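Local coordinates for protein putative oxidoreductase (Bacteroides fragilis NCTC 9343, PDB 3FHL) that probably acts as a nucleotide-dependent oxidoreductase of the Gfo/Idh/MocA family, its substrate not being established, at residues V71-P74 with D75-Y79; E278-E281 with Q282-G285. All blocks are in the same frame, centred on the assembly; numbering follows the deposited sequence.

Following the chain from the N terminus, interaction 1 comes first. It rounds the turn by which strand 68-71 of the parallel Rossmann sheet hands over to helix 78-87, and its outer partners reach the loop after strand 6-10 and neighbouring strand 91-95. Interaction 2 comes about two hundred residues later, in the other family domain: within residues 278-285 the chain makes a turn at 280-284, leading into strand 286-291, next to the outermost strand of the mixed sheet. Each contact closes within its own local stretch, so the two run in series and neither nest nor cross. The centres of interaction 1 and interaction 2 lie about 36 Å apart, on opposite sides of the chain's centre.

Interaction 1 of 2, residues V71-P74 with D75-Y79; sequences VNTP and DNTHY
His78 reaches back from the first turn of helix 78-87 to Thr73. With chi1 at -76° its CG sits beside the backbone N, which carries the ring from CB toward the residues just before the helix. Val71 CG1 lies over one face of the ring, 4.0 Å from His78 CD2, and His78 CD2 also meets Thr73 O and Pro74 O, each at 3.4 Å. At the tip, His78 NE2 donates to Thr73 O at a short 2.5 Å, meeting that oxygen from above the carbonyl plane. On the ring's other nitrogen, His78 ND1 is hydrogen-bonded to Pro97 O just past strand 91-95.

Beside the ring runs a relay of hydroxyls. Thr73 OG1 donates to Thr77 OG1 (2.7 Å), which donates in turn to Pro74 O (2.9 Å) in the carbonyl plane; Thr77 N adds a second bond to Pro74 O at 3.1 Å, closing the turn. Asn72 ND2, bonded to Ala12 O and Ser16 OG, ties this bend to the loop after strand 6-10 and the start of helix 15-27, where this fold usually binds its dinucleotide. With both imidazole nitrogens bonded to backbone carbonyls, the ring is fixed in rotation and joins the end of strand 68-71 to the loop after strand 91-95.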
loop_
_atom_site.group_PDB
_atom_site.type_symbol
_atom_site.label_atom_id
_atom_site.label_comp_id
_atom_site.label_asym_id
_atom_site.label_seq_id
_atom_site.Cartn_x
_atom_site.Cartn_y
_atom_site.Cartn_z
ATOM N N VAL C 71 23.589 27.228 2.226
ATOM C CA VAL C 71 23.325 27.184 3.673
ATOM C C VAL C 71 23.032 25.729 4.096
ATOM O O VAL C 71 21.921 25.213 3.907
ATOM C CB VAL C 71 22.187 28.185 4.067
ATOM C CG1 VAL C 71 21.817 28.114 5.561
ATOM C CG2 VAL C 71 22.600 29.616 3.712
ATOM N N ASN C 72 24.052 25.065 4.633
ATOM C CA ASN C 72 23.933 23.663 5.045
ATOM C C ASN C 72 24.464 23.447 6.466
ATOM O O ASN C 72 25.040 22.405 6.789
ATOM C CB ASN C 72 24.645 22.757 4.039
ATOM C CG ASN C 72 26.139 22.994 3.994
ATOM O OD1 ASN C 72 26.606 24.120 4.142
ATOM N ND2 ASN C 72 26.897 21.929 3.817
ATOM N N THR C 73 24.256 24.466 7.295
ATOM C CA THR C 73 24.673 24.501 8.697
ATOM C C THR C 73 23.624 23.782 9.582
ATOM O O THR C 73 22.608 23.324 9.046
ATOM C CB THR C 73 24.847 25.973 9.133
ATOM O OG1 THR C 73 23.767 26.759 8.616
ATOM C CG2 THR C 73 26.150 26.534 8.624
ATOM N N PRO C 74 23.867 23.654 10.922
ATOM C CA PRO C 74 22.830 23.063 11.797
ATOM C C PRO C 74 21.478 23.768 11.722
ATOM O O PRO C 74 21.421 24.984 11.517
ATOM C CB PRO C 74 23.424 23.220 13.201
ATOM C CG PRO C 74 24.890 23.205 12.980
ATOM C CD PRO C 74 25.078 23.985 11.708
ATOM N N ASP C 75 20.417 22.982 11.906
ATOM C CA ASP C 75 19.030 23.357 11.592
ATOM C C ASP C 75 18.527 24.697 12.144
ATOM O O ASP C 75 17.763 25.392 11.468
ATOM C CB ASP C 75 18.064 22.246 12.042
ATOM C CG ASP C 75 18.435 20.860 11.500
ATOM O OD1 ASP C 75 19.434 20.726 10.750
ATOM O OD2 ASP C 75 17.707 19.893 11.826
ATOM N N ASN C 76 18.959 25.048 13.359
ATOM C CA ASN C 76 18.492 26.265 14.035
ATOM C C ASN C 76 18.963 27.580 13.408
ATOM O O ASN C 76 18.336 28.629 13.597
ATOM C CB ASN C 76 18.858 26.230 15.524
ATOM C CG ASN C 76 17.793 25.559 16.372
ATOM O OD1 ASN C 76 18.088 24.657 17.160
ATOM N ND2 ASN C 76 16.545 25.995 16.215
ATOM N N THR C 77 20.062 27.519 12.663
ATOM C CA THR C 77 20.622 28.710 12.033
ATOM C C THR C 77 19.962 29.099 10.702
ATOM O O THR C 77 20.124 30.233 10.261
ATOM C CB THR C 77 22.154 28.579 11.800
ATOM O OG1 THR C 77 22.409 27.579 10.806
ATOM C CG2 THR C 77 22.887 28.218 13.097
ATOM N N HIS C 78 19.209 28.186 10.085
ATOM C CA HIS C 78 18.844 28.312 8.656
ATOM C C HIS C 78 18.082 29.572 8.260
ATOM O O HIS C 78 18.407 30.187 7.253
ATOM C CB HIS C 78 18.136 27.060 8.134
ATOM C CG HIS C 78 19.057 25.903 7.890
ATOM N ND1 HIS C 78 18.708 24.827 7.104
ATOM C CD2 HIS C 78 20.317 25.660 8.323
ATOM C CE1 HIS C 78 19.711 23.967 7.068
ATOM N NE2 HIS C 78 20.698 24.446 7.803
ATOM N N TYR C 79 17.095 29.966 9.058
ATOM C CA TYR C 79 16.390 31.226 8.827
ATOM C C TYR C 79 17.335 32.428 8.951
ATOM O O TYR C 79 17.357 33.286 8.065
ATOM C CB TYR C 79 15.214 31.368 9.795
ATOM C CG TYR C 79 14.642 32.763 9.910
ATOM C CD1 TYR C 79 13.900 33.324 8.873
ATOM C CD2 TYR C 79 14.837 33.521 11.070
ATOM C CE1 TYR C 79 13.363 34.603 8.985
ATOM C CE2 TYR C 79 14.307 34.803 11.191
ATOM C CZ TYR C 79 13.568 35.332 10.151
ATOM O OH TYR C 79 13.045 36.593 10.275
#

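Interaction 2 of 2, residues E278-E281 with Q282-G285; sequences EESE and QEWG
Ser280 and Glu283 bind each other reciprocally. Ser280 N donates to Glu283 OE2 at 3.0 Å, nearly straight at 167°, meeting the oxygen from above the carboxylate plane; in return Glu283 N makes a weak hydrogen bond to Ser280 OG, 3.4 Å away. This backbone-to-side-chain exchange resembles a capping box, but there is no regular helix here to cap. Ser280 OG lies between its backbone N and carbonyl carbon (chi1 64°), which leaves it facing Glu283 N. The main chain closes the same turn, with Trp284 N bonded to Ser280 O at 3.0 Å and Glu283 N adding a weak bond to that oxygen.

Packing centres on the Trp284 indole. One face takes both Ser280 O and Glu281 CA, the latter in a CH-pi contact 4.0 Å from the centroid of the six-membered ring. At the indole's edge, in its plane, water 1 accepts from Trp284 NE1 (3.0 Å) and from Glu279 N (2.7 Å), bridging the start of the turn to its end.

Charge forms the third group. Glu279 OE2 and Glu283 OE2 stand 5.0 Å apart, but Glu279 OE2 forms a salt bridge with Lys255 and Glu283 OE1 one with Lys260, while Lys299 holds the carbonyls of Glu281 and Trp284. Lys255 and Lys260 would be expected to offset the acidic crowding, leaving both carboxylates probably ionised at this surface turn.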
loop_
_atom_site.group_PDB
_atom_site.type_symbol
_atom_site.label_atom_id
_atom_site.label_comp_id
_atom_site.label_asym_id
_atom_site.label_seq_id
_atom_site.Cartn_x
_atom_site.Cartn_y
_atom_site.Cartn_z
ATOM N N GLU C 278 24.381 5.365 -12.790
ATOM C CA GLU C 278 23.837 4.242 -13.552
ATOM C C GLU C 278 23.426 3.088 -12.641
ATOM O O GLU C 278 24.020 2.871 -11.567
ATOM C CB GLU C 278 24.817 3.752 -14.630
ATOM C CG GLU C 278 24.943 4.680 -15.840
ATOM C CD GLU C 278 25.788 4.096 -16.979
ATOM O OE1 GLU C 278 26.414 3.025 -16.798
ATOM O OE2 GLU C 278 25.824 4.724 -18.057
ATOM N N GLU C 279 22.401 2.360 -13.086
ATOM C CA GLU C 279 21.932 1.158 -12.409
ATOM C C GLU C 279 22.149 -0.054 -13.291
ATOM O O GLU C 279 22.178 0.056 -14.520
ATOM C CB GLU C 279 20.436 1.264 -12.091
ATOM C CG GLU C 279 20.068 2.384 -11.144
ATOM C CD GLU C 279 18.577 2.454 -10.876
ATOM O OE1 GLU C 279 17.786 2.605 -11.845
ATOM O OE2 GLU C 279 18.208 2.384 -9.690
ATOM N N SER C 280 22.283 -1.214 -12.654
ATOM C CA SER C 280 22.401 -2.481 -13.365
ATOM C C SER C 280 21.037 -2.943 -13.863
ATOM O O SER C 280 20.000 -2.399 -13.461
ATOM C CB SER C 280 22.995 -3.544 -12.447
ATOM O OG SER C 280 22.128 -3.810 -11.357
ATOM N N GLU C 281 21.042 -3.957 -14.727
ATOM C CA GLU C 281 19.805 -4.552 -15.250
ATOM C C GLU C 281 18.893 -5.097 -14.135
ATOM O O GLU C 281 17.663 -4.991 -14.215
ATOM C CB GLU C 281 20.130 -5.622 -16.310
ATOM C CG GLU C 281 19.104 -6.764 -16.439
ATOM C CD GLU C 281 18.798 -7.165 -17.878
ATOM O OE1 GLU C 281 19.397 -6.589 -18.815
ATOM O OE2 GLU C 281 17.942 -8.059 -18.067
ATOM N N GLN C 282 19.522 -5.639 -13.094
ATOM C CA GLN C 282 18.859 -6.160 -11.903
ATOM C C GLN C 282 18.151 -5.051 -11.109
ATOM O O GLN C 282 17.061 -5.266 -10.572
ATOM C CB GLN C 282 19.910 -6.858 -11.036
ATOM C CG GLN C 282 19.397 -7.624 -9.829
ATOM C CD GLN C 282 20.498 -8.447 -9.156
ATOM O OE1 GLN C 282 20.778 -8.280 -7.966
ATOM N NE2 GLN C 282 21.135 -9.332 -9.926
ATOM N N GLU C 283 18.767 -3.870 -11.058
ATOM C CA GLU C 283 18.223 -2.728 -10.335
ATOM C C GLU C 283 17.139 -2.015 -11.128
ATOM O O GLU C 283 16.247 -1.412 -10.538
ATOM C CB GLU C 283 19.333 -1.750 -9.937
ATOM C CG GLU C 283 20.218 -2.292 -8.823
ATOM C CD GLU C 283 21.600 -1.657 -8.751
ATOM O OE1 GLU C 283 22.302 -1.909 -7.741
ATOM O OE2 GLU C 283 21.994 -0.921 -9.681
ATOM N N TRP C 284 17.192 -2.100 -12.457
ATOM C CA TRP C 284 16.170 -1.462 -13.300
ATOM C C TRP C 284 14.775 -1.974 -12.977
ATOM O O TRP C 284 14.611 -3.102 -12.523
ATOM C CB TRP C 284 16.427 -1.702 -14.790
ATOM C CG TRP C 284 17.639 -1.009 -15.374
ATOM C CD1 TRP C 284 18.297 0.081 -14.875
ATOM C CD2 TRP C 284 18.310 -1.363 -16.591
ATOM N NE1 TRP C 284 19.352 0.415 -15.700
ATOM C CE2 TRP C 284 19.379 -0.450 -16.761
ATOM C CE3 TRP C 284 18.106 -2.360 -17.561
ATOM C CZ2 TRP C 284 20.246 -0.505 -17.864
ATOM C CZ3 TRP C 284 18.979 -2.424 -18.653
ATOM C CH2 TRP C 284 20.034 -1.498 -18.790
ATOM N N GLY C 285 13.776 -1.145 -13.234
ATOM C CA GLY C 285 12.387 -1.527 -13.024
ATOM C C GLY C 285 11.871 -2.389 -14.142
ATOM O O GLY C 285 12.438 -2.404 -15.230
HETATM O O HOH W 1 20.848 3.013 -15.251
#